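Local coordinates for protein RNA-dependent RNA polymerase (Toscana virus, PDB 6QW0) that probably cleaves capped host messenger RNA through its manganese-binding cap-snatching endonuclease domain, supplying primers for viral transcription, at residues D80-H85 with F191-A196; S26-T31 with E185-V190; K93-F98 with S108-P113; G122-V127 with A159-S164. All blocks are in the same frame, centred on the assembly; numbering follows the deposited sequence.

In the fold
Followed from the N terminus, the chain opens contact 2 at 26-31 and contact 1 at 80-85 before closing either. Contact 3 joins 93-98 to 108-113, a short loop completed before contact 4 opens at 122-127 and closes at 159-164. Only then does helix 183-203 arrive, closing contact 2 with 185-190 and contact 1 with 191-196. Contacts 1 and 2 cross, share that helix and touch, whereas contacts 3 and 4 follow in series within the span of both. They too touch, through Phe98 on Val124 and Ile163. One pair ties the N-terminal part to the late helix; the other joins helix 94-98, the loop before strand 115-118 and the parallel strands 124-131 and 163-171.

Contact 1: D80-H85 with F191-A196; sequences DFTFGH and FRFRLA. With SO4 (sulfate ion), chain E.
The Phe81 ring carries the guanidinium of Arg192 over one face, with NH2 above the ring centre, while the backbone O of Arg192 lies at the ring edge. The other face of the guanidinium is covered by the backbone at Gly84 and His85, layering the flat group between a ring and a peptide. This is helix-to-helix packing of the last turn of helix 77-82, which also bears the manganese ligand His79, against helix 183-203. The cation-pi contact is over the face, the planes 29° apart: Arg192 CZ stands 4.7 Å from the centroid of the Phe81 ring, 12° off its normal. In the guanidinium plane, Arg192 grips one atom side-on, NH2 to Phe81 O at 2.8 Å and NE to Phe81 O at 2.9 Å. As Gly84 N also donates there, three N-H groups converge on the carbonyl in the last turn. A bend at chi3 (62°) turns the arginine head back here, and its NH1 is bonded to Thr62 OG1. Phe81 CD1 packs on Ala196 CB at 3.7 Å, and Leu195 CD2 meets Phe81 CZ. Thr82 OG1, whose hydrogen bond goes to Lys78 O, touches Phe193 CD1 edge-on, in the ring plane, at 3.3 Å.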
loop_
_atom_site.group_PDB
_atom_site.type_symbol
_atom_site.label_atom_id
_atom_site.label_comp_id
_atom_site.label_asym_id
_atom_site.label_seq_id
_atom_site.Cartn_x
_atom_site.Cartn_y
_atom_site.Cartn_z
ATOM N N ASP A 80 1.784 7.714 -2.974
ATOM C CA ASP A 80 2.973 6.999 -3.417
ATOM C C ASP A 80 4.124 7.164 -2.434
ATOM O O ASP A 80 4.847 6.203 -2.161
ATOM C CB ASP A 80 3.366 7.474 -4.815
ATOM C CG ASP A 80 2.410 6.969 -5.877
ATOM O OD1 ASP A 80 1.522 6.152 -5.540
ATOM O OD2 ASP A 80 2.542 7.383 -7.046
ATOM N N PHE A 81 4.297 8.360 -1.869
ATOM C CA PHE A 81 5.371 8.547 -0.893
ATOM C C PHE A 81 5.100 7.767 0.386
ATOM O O PHE A 81 6.012 7.143 0.941
ATOM C CB PHE A 81 5.568 10.036 -0.587
ATOM C CG PHE A 81 6.740 10.326 0.322
ATOM C CD1 PHE A 81 6.578 10.364 1.697
ATOM C CD2 PHE A 81 8.002 10.573 -0.202
ATOM C CE1 PHE A 81 7.646 10.629 2.542
ATOM C CE2 PHE A 81 9.079 10.838 0.641
ATOM C CZ PHE A 81 8.896 10.862 2.014
ATOM N N THR A 82 3.858 7.795 0.874
ATOM C CA THR A 82 3.551 7.128 2.135
ATOM C C THR A 82 3.967 5.664 2.106
ATOM O O THR A 82 4.570 5.161 3.058
ATOM C CB THR A 82 2.054 7.238 2.430
ATOM O OG1 THR A 82 1.719 8.611 2.661
ATOM C CG2 THR A 82 1.683 6.398 3.642
ATOM N N PHE A 83 3.665 4.972 1.008
ATOM C CA PHE A 83 3.837 3.530 0.942
ATOM C C PHE A 83 5.070 3.129 0.144
ATOM O O PHE A 83 5.258 1.939 -0.139
ATOM C CB PHE A 83 2.565 2.895 0.368
ATOM C CG PHE A 83 1.349 3.138 1.224
ATOM C CD1 PHE A 83 1.129 2.372 2.355
ATOM C CD2 PHE A 83 0.446 4.142 0.910
ATOM C CE1 PHE A 83 0.018 2.598 3.173
ATOM C CE2 PHE A 83 -0.674 4.372 1.725
ATOM C CZ PHE A 83 -0.885 3.593 2.845
ATOM N N GLY A 84 5.946 4.092 -0.156
ATOM C CA GLY A 84 7.091 3.854 -1.022
ATOM C C GLY A 84 8.076 2.833 -0.500
ATOM O O GLY A 84 8.827 2.252 -1.291
ATOM N N HIS A 85 8.132 2.632 0.813
ATOM C CA HIS A 85 9.015 1.632 1.393
ATOM C C HIS A 85 8.470 0.220 1.241
ATOM O O HIS A 85 9.208 -0.746 1.465
ATOM C CB HIS A 85 9.256 1.929 2.878
ATOM C CG HIS A 85 8.019 1.865 3.717
ATOM N ND1 HIS A 85 6.883 2.589 3.421
ATOM C CD2 HIS A 85 7.734 1.160 4.836
ATOM C CE1 HIS A 85 5.955 2.338 4.326
ATOM N NE2 HIS A 85 6.446 1.473 5.196
ATOM N N PHE A 191 4.358 7.930 9.955
ATOM C CA PHE A 191 5.413 8.946 9.867
ATOM C C PHE A 191 5.596 9.442 8.431
ATOM O O PHE A 191 5.704 10.649 8.181
ATOM C CB PHE A 191 6.715 8.369 10.419
ATOM C CG PHE A 191 7.815 9.381 10.576
ATOM C CD1 PHE A 191 8.679 9.648 9.523
ATOM C CD2 PHE A 191 7.994 10.056 11.773
ATOM C CE1 PHE A 191 9.704 10.569 9.653
ATOM C CE2 PHE A 191 9.022 10.985 11.912
ATOM C CZ PHE A 191 9.875 11.240 10.859
ATOM N N ARG A 192 5.652 8.519 7.467
ATOM C CA ARG A 192 5.808 8.913 6.070
ATOM C C ARG A 192 4.587 9.673 5.560
ATOM O O ARG A 192 4.727 10.599 4.749
ATOM C CB ARG A 192 6.066 7.669 5.201
ATOM C CG ARG A 192 7.411 6.989 5.479
ATOM C CD ARG A 192 7.647 5.767 4.539
ATOM N NE ARG A 192 7.686 6.153 3.131
ATOM C CZ ARG A 192 8.784 6.176 2.378
ATOM N NH1 ARG A 192 9.961 5.820 2.887
ATOM N NH2 ARG A 192 8.707 6.567 1.116
ATOM N N PHE A 193 3.381 9.282 6.006
ATOM C CA PHE A 193 2.162 9.981 5.600
ATOM C C PHE A 193 2.170 11.416 6.107
ATOM O O PHE A 193 1.847 12.345 5.359
ATOM C CB PHE A 193 0.921 9.229 6.111
ATOM C CG PHE A 193 -0.396 9.855 5.729
ATOM C CD1 PHE A 193 -0.704 10.132 4.401
ATOM C CD2 PHE A 193 -1.356 10.122 6.702
ATOM C CE1 PHE A 193 -1.928 10.686 4.052
ATOM C CE2 PHE A 193 -2.589 10.669 6.355
ATOM C CZ PHE A 193 -2.876 10.950 5.038
ATOM N N ARG A 194 2.559 11.611 7.367
ATOM C CA ARG A 194 2.580 12.958 7.930
ATOM C C ARG A 194 3.551 13.847 7.169
ATOM O O ARG A 194 3.243 15.008 6.865
ATOM C CB ARG A 194 2.953 12.901 9.406
ATOM C CG ARG A 194 1.894 12.237 10.278
ATOM C CD ARG A 194 2.371 12.177 11.709
ATOM N NE ARG A 194 1.336 11.698 12.614
ATOM C CZ ARG A 194 1.474 11.653 13.935
ATOM N NH1 ARG A 194 2.608 12.058 14.503
ATOM N NH2 ARG A 194 0.481 11.200 14.686
ATOM N N LEU A 195 4.723 13.312 6.838
ATOM C CA LEU A 195 5.699 14.089 6.086
ATOM C C LEU A 195 5.197 14.374 4.678
ATOM O O LEU A 195 5.390 15.475 4.148
ATOM C CB LEU A 195 7.034 13.346 6.052
ATOM C CG LEU A 195 8.127 14.052 5.257
ATOM C CD1 LEU A 195 8.423 15.427 5.877
ATOM C CD2 LEU A 195 9.379 13.194 5.216
ATOM N N ALA A 196 4.536 13.387 4.060
ATOM C CA ALA A 196 3.984 13.584 2.725
ATOM C C ALA A 196 2.936 14.684 2.715
ATOM O O ALA A 196 2.871 15.475 1.765
ATOM C CB ALA A 196 3.403 12.273 2.201
HETATM S S SO4 E . 1.344 9.696 18.061
HETATM O O1 SO4 E . 2.394 9.655 19.067
HETATM O O2 SO4 E . 1.223 11.046 17.520
HETATM O O3 SO4 E . 0.077 9.288 18.671
HETATM O O4 SO4 E . 1.701 8.773 16.994
#

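Contact 2: S26-T31 with E185-V190; sequences SSIYDT and EVNEIV. With SO4 (sulfate ion), chain E.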
loop_
_atom_site.group_PDB
_atom_site.type_symbol
_atom_site.label_atom_id
_atom_site.label_comp_id
_atom_site.label_asym_id
_atom_site.label_seq_id
_atom_site.Cartn_x
_atom_site.Cartn_y
_atom_site.Cartn_z
ATOM N N SER A 26 -0.820 4.989 16.037
ATOM C CA SER A 26 0.595 5.327 15.998
ATOM C C SER A 26 1.098 5.669 17.401
ATOM O O SER A 26 0.328 5.991 18.314
ATOM C CB SER A 26 0.865 6.490 15.039
ATOM O OG SER A 26 0.023 7.600 15.290
ATOM N N SER A 27 2.411 5.580 17.561
ATOM C CA SER A 27 3.085 5.867 18.824
ATOM C C SER A 27 4.397 6.574 18.517
ATOM O O SER A 27 5.468 6.208 19.003
ATOM C CB SER A 27 3.298 4.588 19.630
ATOM O OG SER A 27 4.142 3.683 18.931
ATOM N N ILE A 28 4.311 7.597 17.673
ATOM C CA ILE A 28 5.510 8.289 17.217
ATOM C C ILE A 28 6.010 9.219 18.307
ATOM O O ILE A 28 7.221 9.348 18.532
ATOM C CB ILE A 28 5.220 9.044 15.907
ATOM C CG1 ILE A 28 4.944 8.063 14.766
ATOM C CG2 ILE A 28 6.375 9.954 15.546
ATOM C CD1 ILE A 28 4.297 8.735 13.551
ATOM N N TYR A 29 5.081 9.874 19.002
ATOM C CA TYR A 29 5.384 10.727 20.152
ATOM C C TYR A 29 6.203 11.918 19.667
ATOM O O TYR A 29 5.833 12.555 18.669
ATOM C CB TYR A 29 5.968 9.907 21.305
ATOM C CG TYR A 29 4.997 8.869 21.811
ATOM C CD1 TYR A 29 5.428 7.675 22.374
ATOM C CD2 TYR A 29 3.633 9.089 21.712
ATOM C CE1 TYR A 29 4.512 6.729 22.835
ATOM C CE2 TYR A 29 2.717 8.160 22.161
ATOM C CZ TYR A 29 3.159 6.978 22.726
ATOM O OH TYR A 29 2.243 6.044 23.177
ATOM N N ASP A 30 7.302 12.262 20.313
ATOM C CA ASP A 30 8.047 13.463 19.968
ATOM C C ASP A 30 9.344 13.025 19.292
ATOM O O ASP A 30 10.420 13.032 19.893
ATOM C CB ASP A 30 8.278 14.277 21.228
ATOM C CG ASP A 30 8.827 15.643 20.943
ATOM O OD1 ASP A 30 9.117 15.929 19.760
ATOM O OD2 ASP A 30 8.954 16.435 21.893
ATOM N N THR A 31 9.230 12.633 18.015
ATOM C CA THR A 31 10.247 12.111 17.104
ATOM C C THR A 31 10.679 13.184 16.112
ATOM O O THR A 31 9.828 13.907 15.580
ATOM C CB THR A 31 9.712 10.898 16.331
ATOM O OG1 THR A 31 9.274 9.892 17.254
ATOM C CG2 THR A 31 10.780 10.296 15.429
ATOM N N GLU A 185 6.093 -0.848 12.356
ATOM C CA GLU A 185 5.601 -0.810 10.985
ATOM C C GLU A 185 4.461 0.190 10.836
ATOM O O GLU A 185 4.383 0.900 9.826
ATOM C CB GLU A 185 5.159 -2.215 10.547
ATOM C CG GLU A 185 6.331 -3.161 10.300
ATOM C CD GLU A 185 5.955 -4.638 10.327
ATOM O OE1 GLU A 185 4.833 -4.979 10.744
ATOM O OE2 GLU A 185 6.800 -5.460 9.917
ATOM N N VAL A 186 3.556 0.238 11.819
ATOM C CA VAL A 186 2.495 1.246 11.827
ATOM C C VAL A 186 3.100 2.643 11.848
ATOM O O VAL A 186 2.702 3.526 11.079
ATOM C CB VAL A 186 1.570 1.033 13.038
ATOM C CG1 VAL A 186 0.606 2.216 13.223
ATOM C CG2 VAL A 186 0.808 -0.294 12.911
ATOM N N ASN A 187 4.076 2.848 12.732
ATOM C CA ASN A 187 4.712 4.157 12.865
ATOM C C ASN A 187 5.408 4.597 11.581
ATOM O O ASN A 187 5.424 5.791 11.262
ATOM C CB ASN A 187 5.702 4.133 14.029
ATOM C CG ASN A 187 5.015 4.191 15.376
ATOM O OD1 ASN A 187 3.811 4.441 15.470
ATOM N ND2 ASN A 187 5.786 3.970 16.436
ATOM N N GLU A 188 6.019 3.666 10.838
ATOM C CA GLU A 188 6.703 4.074 9.609
ATOM C C GLU A 188 5.708 4.565 8.564
ATOM O O GLU A 188 5.928 5.591 7.917
ATOM C CB GLU A 188 7.549 2.922 9.061
ATOM C CG GLU A 188 8.563 3.353 7.992
ATOM C CD GLU A 188 9.734 4.143 8.574
ATOM O OE1 GLU A 188 9.882 4.171 9.814
ATOM O OE2 GLU A 188 10.482 4.745 7.785
ATOM N N ILE A 189 4.585 3.857 8.409
ATOM C CA ILE A 189 3.545 4.303 7.490
ATOM C C ILE A 189 3.008 5.672 7.904
ATOM O O ILE A 189 2.912 6.594 7.085
ATOM C CB ILE A 189 2.426 3.248 7.412
ATOM C CG1 ILE A 189 2.966 1.980 6.726
ATOM C CG2 ILE A 189 1.210 3.797 6.675
ATOM C CD1 ILE A 189 2.234 0.697 7.137
ATOM N N VAL A 190 2.637 5.820 9.178
ATOM C CA VAL A 190 2.083 7.088 9.646
ATOM C C VAL A 190 3.122 8.205 9.549
ATOM O O VAL A 190 2.817 9.308 9.085
ATOM C CB VAL A 190 1.540 6.939 11.078
ATOM C CG1 VAL A 190 1.062 8.296 11.612
ATOM C CG2 VAL A 190 0.396 5.933 11.121
HETATM S S SO4 E . 1.344 9.696 18.061
HETATM O O1 SO4 E . 2.394 9.655 19.067
HETATM O O2 SO4 E . 1.223 11.046 17.520
HETATM O O3 SO4 E . 0.077 9.288 18.671
HETATM O O4 SO4 E . 1.701 8.773 16.994
HETATM O O HOH W 1 2.561 2.010 16.994
#
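Joining a loop to a helix through a side-chain amide, Asn187 meets the backbone and hydroxyl of Ser27 where the chain leaves strand 22-25 and runs beside helix 183-203. The amide uses both of its polar ends on one residue. Ser27 N donates to Asn187 OD1 at 2.8 Å in a nearly straight bond (167°), the donor lying 20° from the carbonyl plane, and Asn187 ND2 returns a bond to Ser27 OG at 3.0 Å, close to the amide plane. Ser27 OG reaches that nitrogen because it sits between its own backbone N and carbonyl carbon, chi1 63°. The two-point pairing fixes the rotation of the amide. Within this endonuclease domain, whose family belongs to the PD-(D/E)XK clan, this couples the loop to a helix that packs on strands 163-171 and 174-177 through Ile189 and Val190. One turn along, Val190 CG1 receives Ile28 CD1 at 3.8 Å and Ser26 CB at 3.9 Å. The loop also holds a sulfate, probably from the crystallisation liquor: Ser26 OG donates to its O4 at 2.7 Å, as does Ile28 N, and Tyr29 N donates to O1. Arg194 NH2 bonds the same ion from the helix side.

Contact 3: K93-F98 with S108-P113; sequences KFVEVF and SDFQSP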
loop_
_atom_site.group_PDB
_atom_site.type_symbol
_atom_site.label_atom_id
_atom_site.label_comp_id
_atom_site.label_asym_id
_atom_site.label_seq_id
_atom_site.Cartn_x
_atom_site.Cartn_y
_atom_site.Cartn_z
ATOM N N LYS A 93 -1.645 -5.154 -14.046
ATOM C CA LYS A 93 -3.063 -5.464 -14.130
ATOM C C LYS A 93 -3.323 -6.911 -13.738
ATOM O O LYS A 93 -2.448 -7.776 -13.857
ATOM C CB LYS A 93 -3.584 -5.234 -15.554
ATOM C CG LYS A 93 -3.118 -3.946 -16.217
ATOM C CD LYS A 93 -3.924 -2.768 -15.722
ATOM C CE LYS A 93 -3.634 -1.509 -16.522
ATOM N NZ LYS A 93 -4.503 -0.398 -16.043
ATOM N N PHE A 94 -4.550 -7.170 -13.266
ATOM C CA PHE A 94 -4.974 -8.548 -13.031
ATOM C C PHE A 94 -4.669 -9.431 -14.230
ATOM O O PHE A 94 -4.226 -10.575 -14.065
ATOM C CB PHE A 94 -6.475 -8.597 -12.717
ATOM C CG PHE A 94 -6.813 -8.268 -11.287
ATOM C CD1 PHE A 94 -6.391 -9.084 -10.253
ATOM C CD2 PHE A 94 -7.577 -7.152 -10.986
ATOM C CE1 PHE A 94 -6.714 -8.779 -8.929
ATOM C CE2 PHE A 94 -7.902 -6.847 -9.674
ATOM C CZ PHE A 94 -7.466 -7.658 -8.653
ATOM N N VAL A 95 -4.888 -8.907 -15.443
ATOM C CA VAL A 95 -4.783 -9.732 -16.647
ATOM C C VAL A 95 -3.353 -10.207 -16.863
ATOM O O VAL A 95 -3.126 -11.263 -17.470
ATOM C CB VAL A 95 -5.328 -8.965 -17.873
ATOM C CG1 VAL A 95 -4.314 -7.912 -18.377
ATOM C CG2 VAL A 95 -5.691 -9.932 -18.997
ATOM N N GLU A 96 -2.361 -9.453 -16.373
ATOM C CA GLU A 96 -0.983 -9.896 -16.517
ATOM C C GLU A 96 -0.674 -11.105 -15.654
ATOM O O GLU A 96 0.265 -11.846 -15.959
ATOM C CB GLU A 96 -0.030 -8.750 -16.178
ATOM C CG GLU A 96 -0.365 -7.460 -16.900
ATOM C CD GLU A 96 0.519 -6.318 -16.456
ATOM O OE1 GLU A 96 1.724 -6.563 -16.239
ATOM O OE2 GLU A 96 0.005 -5.189 -16.302
ATOM N N VAL A 97 -1.439 -11.333 -14.591
ATOM C CA VAL A 97 -1.197 -12.451 -13.697
ATOM C C VAL A 97 -2.124 -13.624 -13.998
ATOM O O VAL A 97 -1.715 -14.780 -13.890
ATOM C CB VAL A 97 -1.350 -11.982 -12.233
ATOM C CG1 VAL A 97 -1.255 -13.153 -11.274
ATOM C CG2 VAL A 97 -0.286 -10.947 -11.905
ATOM N N PHE A 98 -3.382 -13.349 -14.368
ATOM C CA PHE A 98 -4.387 -14.399 -14.511
ATOM C C PHE A 98 -4.810 -14.687 -15.944
ATOM O O PHE A 98 -5.397 -15.748 -16.185
ATOM C CB PHE A 98 -5.648 -14.040 -13.707
ATOM C CG PHE A 98 -5.443 -14.066 -12.219
ATOM C CD1 PHE A 98 -5.475 -15.264 -11.523
ATOM C CD2 PHE A 98 -5.205 -12.895 -11.521
ATOM C CE1 PHE A 98 -5.275 -15.290 -10.154
ATOM C CE2 PHE A 98 -5.003 -12.915 -10.158
ATOM C CZ PHE A 98 -5.043 -14.120 -9.473
ATOM N N SER A 108 -12.699 -5.740 -15.271
ATOM C CA SER A 108 -11.992 -6.344 -14.147
ATOM C C SER A 108 -10.581 -6.766 -14.532
ATOM O O SER A 108 -9.671 -6.720 -13.695
ATOM C CB SER A 108 -12.777 -7.541 -13.614
ATOM O OG SER A 108 -12.873 -8.551 -14.601
ATOM N N ASP A 109 -10.371 -7.171 -15.786
ATOM C CA ASP A 109 -9.040 -7.593 -16.206
ATOM C C ASP A 109 -8.033 -6.456 -16.131
ATOM O O ASP A 109 -6.833 -6.700 -15.985
ATOM C CB ASP A 109 -9.087 -8.140 -17.636
ATOM C CG ASP A 109 -9.788 -9.474 -17.723
ATOM O OD1 ASP A 109 -9.376 -10.421 -17.017
ATOM O OD2 ASP A 109 -10.751 -9.580 -18.501
ATOM N N PHE A 110 -8.502 -5.216 -16.229
ATOM C CA PHE A 110 -7.619 -4.065 -16.341
ATOM C C PHE A 110 -7.579 -3.232 -15.070
ATOM O O PHE A 110 -7.019 -2.131 -15.076
ATOM C CB PHE A 110 -8.034 -3.217 -17.545
ATOM C CG PHE A 110 -8.114 -4.008 -18.818
ATOM C CD1 PHE A 110 -6.998 -4.669 -19.300
ATOM C CD2 PHE A 110 -9.306 -4.124 -19.511
ATOM C CE1 PHE A 110 -7.061 -5.411 -20.467
ATOM C CE2 PHE A 110 -9.374 -4.864 -20.680
ATOM C CZ PHE A 110 -8.250 -5.508 -21.155
ATOM N N GLN A 111 -8.156 -3.731 -13.980
ATOM C CA GLN A 111 -7.911 -3.132 -12.678
ATOM C C GLN A 111 -6.475 -3.386 -12.241
ATOM O O GLN A 111 -5.867 -4.405 -12.581
ATOM C CB GLN A 111 -8.874 -3.700 -11.638
ATOM C CG GLN A 111 -10.298 -3.220 -11.786
ATOM C CD GLN A 111 -11.122 -3.525 -10.545
ATOM O OE1 GLN A 111 -11.305 -4.687 -10.183
ATOM N NE2 GLN A 111 -11.622 -2.486 -9.892
ATOM N N SER A 112 -5.941 -2.465 -11.442
ATOM C CA SER A 112 -4.534 -2.492 -11.045
ATOM C C SER A 112 -4.393 -2.130 -9.574
ATOM O O SER A 112 -4.108 -0.976 -9.222
ATOM C CB SER A 112 -3.707 -1.544 -11.916
ATOM O OG SER A 112 -2.332 -1.593 -11.568
ATOM N N PRO A 113 -4.556 -3.106 -8.677
ATOM C CA PRO A 113 -4.278 -2.860 -7.255
ATOM C C PRO A 113 -2.806 -2.536 -7.049
ATOM O O PRO A 113 -1.965 -2.731 -7.929
ATOM C CB PRO A 113 -4.654 -4.182 -6.571
ATOM C CG PRO A 113 -5.224 -5.074 -7.664
ATOM C CD PRO A 113 -4.735 -4.537 -8.965
HETATM O O HOH W 2 -6.229 0.395 -14.253
#
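Phe110 O is gripped by Lys93 NZ at 3.2 Å and by a water, which itself accepts from the same ammonium, Lys93 NZ, at 2.6 Å, so that lysine, water and carbonyl form a small closed triangle. The lysine reaches it through a bend at chi2 (-79°), which carries its chain along the loop, with Lys93 CD against Ser112 CB. Two further carbonyls of 108-113 face the start of helix 94-98. Phe94 N donates to Gln111 O at 3.1 Å, and Val95 N donates to Asp109 O at 3.0 Å. Amides at the start of a helix lack acceptors from a preceding turn, and here the loop provides them; Lys93 N is instead taken by Glu96 OE2 at 2.8 Å, met from above the carboxylate plane. Phe94 carries the apolar part of the contact: Pro113 CD lies over one face of its ring, offset toward the rim, and Pro113 CG approaches Phe94 CZ to 3.6 Å, the two side chains crossing at about a right angle. Gln111 runs alongside the ring, CB against CD2, before its NE2 bonds Lys149 O. Asp109 forms a salt bridge to Arg157 of helix 136-157. The loop leads straight from Pro113 into the manganese ligand Asp114, a sequence consistent with the Pro-Asp of the PD-(D/E)XK nuclease core.

Contact 4: G122-V127 with A159-S164; sequences GHVYVV and AIKPIS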
loop_
_atom_site.group_PDB
_atom_site.type_symbol
_atom_site.label_atom_id
_atom_site.label_comp_id
_atom_site.label_asym_id
_atom_site.label_seq_id
_atom_site.Cartn_x
_atom_site.Cartn_y
_atom_site.Cartn_z
ATOM N N GLY A 122 1.552 -21.198 -5.018
ATOM C CA GLY A 122 0.395 -20.955 -5.850
ATOM C C GLY A 122 -0.680 -20.088 -5.239
ATOM O O GLY A 122 -1.814 -20.109 -5.727
ATOM N N HIS A 123 -0.377 -19.368 -4.169
ATOM C CA HIS A 123 -1.291 -18.367 -3.656
ATOM C C HIS A 123 -0.980 -17.026 -4.305
ATOM O O HIS A 123 0.147 -16.772 -4.742
ATOM C CB HIS A 123 -1.177 -18.253 -2.133
ATOM C CG HIS A 123 -1.749 -19.422 -1.386
ATOM N ND1 HIS A 123 -0.986 -20.503 -0.999
ATOM C CD2 HIS A 123 -3.005 -19.670 -0.938
ATOM C CE1 HIS A 123 -1.748 -21.372 -0.357
ATOM N NE2 HIS A 123 -2.979 -20.895 -0.315
ATOM N N VAL A 124 -1.991 -16.167 -4.377
ATOM C CA VAL A 124 -1.826 -14.809 -4.884
ATOM C C VAL A 124 -2.282 -13.836 -3.810
ATOM O O VAL A 124 -3.365 -13.993 -3.240
ATOM C CB VAL A 124 -2.608 -14.582 -6.187
ATOM C CG1 VAL A 124 -2.463 -13.126 -6.623
ATOM C CG2 VAL A 124 -2.106 -15.541 -7.283
ATOM N N TYR A 125 -1.451 -12.843 -3.519
ATOM C CA TYR A 125 -1.764 -11.853 -2.501
ATOM C C TYR A 125 -1.999 -10.518 -3.194
ATOM O O TYR A 125 -1.145 -10.048 -3.951
ATOM C CB TYR A 125 -0.644 -11.780 -1.459
ATOM C CG TYR A 125 -0.439 -13.109 -0.763
ATOM C CD1 TYR A 125 -1.174 -13.448 0.364
ATOM C CD2 TYR A 125 0.448 -14.057 -1.275
ATOM C CE1 TYR A 125 -1.006 -14.685 0.985
ATOM C CE2 TYR A 125 0.611 -15.293 -0.668
ATOM C CZ TYR A 125 -0.113 -15.597 0.462
ATOM O OH TYR A 125 0.061 -16.825 1.062
ATOM N N VAL A 126 -3.171 -9.931 -2.966
ATOM C CA VAL A 126 -3.534 -8.643 -3.551
ATOM C C VAL A 126 -3.537 -7.624 -2.420
ATOM O O VAL A 126 -4.187 -7.838 -1.392
ATOM C CB VAL A 126 -4.898 -8.713 -4.261
ATOM C CG1 VAL A 126 -5.340 -7.340 -4.733
ATOM C CG2 VAL A 126 -4.845 -9.707 -5.442
ATOM N N VAL A 127 -2.780 -6.535 -2.590
ATOM C CA VAL A 127 -2.605 -5.535 -1.536
ATOM C C VAL A 127 -2.976 -4.170 -2.098
ATOM O O VAL A 127 -2.521 -3.798 -3.182
ATOM C CB VAL A 127 -1.165 -5.516 -0.982
ATOM C CG1 VAL A 127 -1.075 -4.555 0.199
ATOM C CG2 VAL A 127 -0.721 -6.911 -0.554
ATOM N N ALA A 159 -10.931 -18.496 -8.412
ATOM C CA ALA A 159 -11.208 -19.798 -8.996
ATOM C C ALA A 159 -9.994 -20.366 -9.711
ATOM O O ALA A 159 -9.946 -21.578 -9.963
ATOM C CB ALA A 159 -12.362 -19.685 -9.981
ATOM N N ILE A 160 -9.030 -19.511 -10.048
ATOM C CA ILE A 160 -7.816 -19.900 -10.761
ATOM C C ILE A 160 -6.708 -20.206 -9.767
ATOM O O ILE A 160 -6.130 -21.299 -9.786
ATOM C CB ILE A 160 -7.395 -18.800 -11.742
ATOM C CG1 ILE A 160 -8.510 -18.556 -12.757
ATOM C CG2 ILE A 160 -6.075 -19.168 -12.439
ATOM C CD1 ILE A 160 -8.195 -17.449 -13.695
ATOM N N LYS A 161 -6.404 -19.244 -8.885
ATOM C CA LYS A 161 -5.454 -19.425 -7.808
ATOM C C LYS A 161 -6.069 -18.755 -6.591
ATOM O O LYS A 161 -6.679 -17.688 -6.729
ATOM C CB LYS A 161 -4.081 -18.795 -8.090
ATOM C CG LYS A 161 -3.385 -19.354 -9.323
ATOM C CD LYS A 161 -2.196 -18.488 -9.726
ATOM C CE LYS A 161 -1.573 -18.998 -11.019
ATOM N NZ LYS A 161 -0.948 -17.895 -11.810
ATOM N N PRO A 162 -5.901 -19.327 -5.402
ATOM C CA PRO A 162 -6.443 -18.682 -4.199
ATOM C C PRO A 162 -5.834 -17.302 -4.002
ATOM O O PRO A 162 -4.645 -17.082 -4.242
ATOM C CB PRO A 162 -6.054 -19.644 -3.071
ATOM C CG PRO A 162 -4.917 -20.419 -3.610
ATOM C CD PRO A 162 -5.130 -20.539 -5.081
ATOM N N ILE A 163 -6.675 -16.364 -3.579
ATOM C CA ILE A 163 -6.261 -14.984 -3.345
ATOM C C ILE A 163 -6.540 -14.626 -1.889
ATOM O O ILE A 163 -7.591 -14.981 -1.350
ATOM C CB ILE A 163 -7.003 -14.013 -4.293
ATOM C CG1 ILE A 163 -6.587 -14.239 -5.747
ATOM C CG2 ILE A 163 -6.771 -12.533 -3.870
ATOM C CD1 ILE A 163 -7.445 -13.459 -6.748
ATOM N N SER A 164 -5.617 -13.891 -1.267
ATOM C CA SER A 164 -5.896 -13.195 -0.015
ATOM C C SER A 164 -5.828 -11.702 -0.302
ATOM O O SER A 164 -4.884 -11.248 -0.958
ATOM C CB SER A 164 -4.898 -13.589 1.078
ATOM O OG SER A 164 -5.047 -14.958 1.423
#
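Val124 and Ile163 pair in register where two parallel strands begin, the opening rungs of a beta-alpha-beta crossover in which helix 136-157 links strand 124-131 to strand 163-171. Backbone hydrogen bonds do most of the joining. Val124 N donates to Pro162 O at 2.8 Å, Ser164 N returns a bond to Val124 O at 3.0 Å, and Val126 N reaches Ser164 O at 2.9 Å, so each segment both gives and accepts. Weaker CA-H...O contacts fill in: Val124 O also receives Ile163 CA at 3.1 Å, and Ser164 O receives Tyr125 CA. Apolar packing covers the face that bears Val124 and Ile163. Ile163 CG1 lies 4.0 Å from Val124 CB, while Ile163 CG2 meets Val126 CG2 at 3.8 Å; Phe98 of helix 94-98 rests on Val124 and Ile163. Elsewhere His123 CD2 comes within 3.4 Å of Pro162 CG, the side chains crossing at about a right angle. One charge is paired outside the two segments: the extended Lys161 chain slants across Val124, its CD touching CG2, and carries its ammonium to a salt bridge with Glu118. On the face that bears Tyr125 and Ser164, the tyrosine ring leans on the serine, with Tyr125 CD1 3.8 Å from Ser164 CB.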